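Local coordinates for DUF1425 domain-containing protein (Shewanella loihica, PDB 3O0L) that is of unknown function but belongs to the DUF1425 family and is probably a lipoprotein with an E-set-like beta-sandwich fold, at residues F60-I65 against L93-T98. Numbering follows the deposited sequence. Where two conformers were deposited one is given.
Sequences FTWYDI and LSPNAT
W62, on strand 54-63, faces S94 across a CA separation of 7.2 Å, and further along D64 comes to 5.6 Å from T98, CA to CA, with no direct hydrogen bond joining the two backbones. The contact illustrates how a beta-sandwich, probably of the E-set type, joins its two sheets at a connection: the loop that passes from strand 87-93 of one sheet to strand 101-109 of the other lies over an aromatic side chain. The CB of W62 points toward that loop, and with CG anti to the carbonyl carbon (chi1 -67°) one face of the indole lies against S94 and P95, giving two CH-pi contacts. S94 CA stands 3.7 Å from the centroid of the six-membered ring, while P95 CD sits over the five-membered ring, 9° off its normal. S94 CB adds a touch at CZ3, and L40 and A42 of strand 40-48 also pack on the indole. At the outer end the approach turns polar. D64 CA makes a CA-H...O contact of 3.5 Å with T98 O, while the D64 carboxylate serves its own turn, where OD1 accepts from A68 N. An Asx turn shapes the opposing loop: N96 OD1 takes both T98 N and, at 2.7 Å, T98 OG1 in its carbonyl plane. Water completes the join, accepting from I65 N at 2.7 Å and donating to T98 O at 2.8 Å.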
loop_
_atom_site.group_PDB
_atom_site.type_symbol
_atom_site.label_atom_id
_atom_site.label_comp_id
_atom_site.label_asym_id
_atom_site.label_seq_id
_atom_site.Cartn_x
_atom_site.Cartn_y
_atom_site.Cartn_z
ATOM N N PHE A 60 -7.957 1.984 -12.857
ATOM C CA PHE A 60 -8.463 2.975 -11.917
ATOM C C PHE A 60 -9.939 2.760 -11.697
ATOM O O PHE A 60 -10.645 2.308 -12.601
ATOM C CB PHE A 60 -8.308 4.398 -12.460
ATOM C CG PHE A 60 -6.886 4.888 -12.574
ATOM C CD1 PHE A 60 -6.267 5.521 -11.505
ATOM C CD2 PHE A 60 -6.197 4.779 -13.752
ATOM C CE1 PHE A 60 -5.005 5.982 -11.605
ATOM C CE2 PHE A 60 -4.902 5.252 -13.855
ATOM C CZ PHE A 60 -4.306 5.859 -12.786
ATOM N N THR A 61 -10.406 3.156 -10.521
ATOM C CA THR A 61 -11.833 3.260 -10.229
ATOM C C THR A 61 -12.074 4.683 -9.711
ATOM O O THR A 61 -11.152 5.351 -9.199
ATOM C CB THR A 61 -12.296 2.248 -9.185
ATOM O OG1 THR A 61 -11.502 2.412 -8.022
ATOM C CG2 THR A 61 -12.074 0.796 -9.678
ATOM N N TRP A 62 -13.303 5.142 -9.855
ATOM C CA TRP A 62 -13.643 6.511 -9.572
ATOM C C TRP A 62 -14.804 6.572 -8.574
ATOM O O TRP A 62 -15.730 5.756 -8.620
ATOM C CB TRP A 62 -14.072 7.152 -10.868
ATOM C CG TRP A 62 -12.974 7.286 -11.832
ATOM C CD1 TRP A 62 -12.603 6.402 -12.783
ATOM C CD2 TRP A 62 -12.062 8.377 -11.922
ATOM N NE1 TRP A 62 -11.515 6.874 -13.487
ATOM C CE2 TRP A 62 -11.182 8.101 -12.993
ATOM C CE3 TRP A 62 -11.940 9.594 -11.244
ATOM C CZ2 TRP A 62 -10.160 8.983 -13.365
ATOM C CZ3 TRP A 62 -10.912 10.461 -11.608
ATOM C CH2 TRP A 62 -10.047 10.146 -12.657
ATOM N N TYR A 63 -14.766 7.581 -7.707
ATOM C CA TYR A 63 -15.776 7.788 -6.671
ATOM C C TYR A 63 -16.259 9.227 -6.638
ATOM O O TYR A 63 -15.523 10.162 -6.945
ATOM C CB TYR A 63 -15.205 7.414 -5.293
ATOM C CG TYR A 63 -14.639 6.037 -5.289
ATOM C CD1 TYR A 63 -15.442 4.926 -5.023
ATOM C CD2 TYR A 63 -13.315 5.825 -5.622
ATOM C CE1 TYR A 63 -14.913 3.642 -5.058
ATOM C CE2 TYR A 63 -12.790 4.557 -5.655
ATOM C CZ TYR A 63 -13.582 3.476 -5.380
ATOM O OH TYR A 63 -13.015 2.236 -5.445
ATOM N N ASP A 64 -17.504 9.385 -6.243
ATOM C CA ASP A 64 -18.137 10.695 -6.136
ATOM C C ASP A 64 -18.002 11.161 -4.689
ATOM O O ASP A 64 -17.342 10.491 -3.889
ATOM C CB ASP A 64 -19.610 10.634 -6.585
ATOM C CG ASP A 64 -20.528 9.866 -5.617
ATOM O OD1 ASP A 64 -20.106 9.480 -4.501
ATOM O OD2 ASP A 64 -21.697 9.651 -6.004
ATOM N N ILE A 65 -18.609 12.299 -4.375
ATOM C CA ILE A 65 -18.470 12.909 -3.035
ATOM C C ILE A 65 -19.052 12.036 -1.933
ATOM O O ILE A 65 -18.549 12.073 -0.828
ATOM C CB ILE A 65 -19.082 14.341 -2.994
ATOM C CG1 ILE A 65 -18.588 15.135 -1.769
ATOM C CG2 ILE A 65 -20.595 14.276 -3.040
ATOM C CD1 ILE A 65 -17.060 15.210 -1.634
ATOM N N LEU A 93 -8.783 9.640 -17.757
ATOM C CA LEU A 93 -9.707 10.744 -17.638
ATOM C C LEU A 93 -10.924 10.256 -16.873
ATOM O O LEU A 93 -11.390 9.128 -17.091
ATOM C CB LEU A 93 -10.094 11.191 -19.042
ATOM C CG LEU A 93 -10.901 12.449 -19.194
ATOM C CD1 LEU A 93 -10.165 13.642 -18.606
ATOM C CD2 LEU A 93 -11.221 12.586 -20.725
ATOM N N SER A 94 -11.421 11.072 -15.956
ATOM C CA SER A 94 -12.670 10.781 -15.234
ATOM C C SER A 94 -13.840 10.541 -16.212
ATOM O O SER A 94 -13.927 11.186 -17.259
ATOM C CB SER A 94 -13.038 11.930 -14.304
ATOM O OG SER A 94 -14.400 11.845 -13.912
ATOM N N PRO A 95 -14.745 9.596 -15.887
ATOM C CA PRO A 95 -15.833 9.302 -16.781
ATOM C C PRO A 95 -16.983 10.281 -16.673
ATOM O O PRO A 95 -17.730 10.386 -17.590
ATOM C CB PRO A 95 -16.261 7.885 -16.378
ATOM C CG PRO A 95 -15.953 7.810 -14.957
ATOM C CD PRO A 95 -14.737 8.682 -14.726
ATOM N N ASN A 96 -17.120 11.008 -15.569
ATOM C CA ASN A 96 -18.063 12.096 -15.545
ATOM C C ASN A 96 -17.697 13.095 -14.465
ATOM O O ASN A 96 -16.927 12.788 -13.529
ATOM C CB ASN A 96 -19.529 11.635 -15.484
ATOM C CG ASN A 96 -19.981 11.162 -14.129
ATOM O OD1 ASN A 96 -19.955 11.911 -13.151
ATOM N ND2 ASN A 96 -20.561 9.962 -14.099
ATOM N N ALA A 97 -18.258 14.276 -14.604
ATOM C CA ALA A 97 -17.894 15.402 -13.723
ATOM C C ALA A 97 -18.260 15.230 -12.245
ATOM O O ALA A 97 -17.798 16.027 -11.406
ATOM C CB ALA A 97 -18.491 16.648 -14.273
ATOM N N THR A 98 -19.065 14.235 -11.876
ATOM C CA THR A 98 -19.355 14.006 -10.448
ATOM C C THR A 98 -18.231 13.290 -9.709
ATOM O O THR A 98 -18.239 13.274 -8.489
ATOM C CB THR A 98 -20.670 13.225 -10.153
ATOM O OG1 THR A 98 -20.535 11.845 -10.540
ATOM C CG2 THR A 98 -21.885 13.889 -10.781
HETATM O O HOH W 1 -19.711 13.986 -6.244
#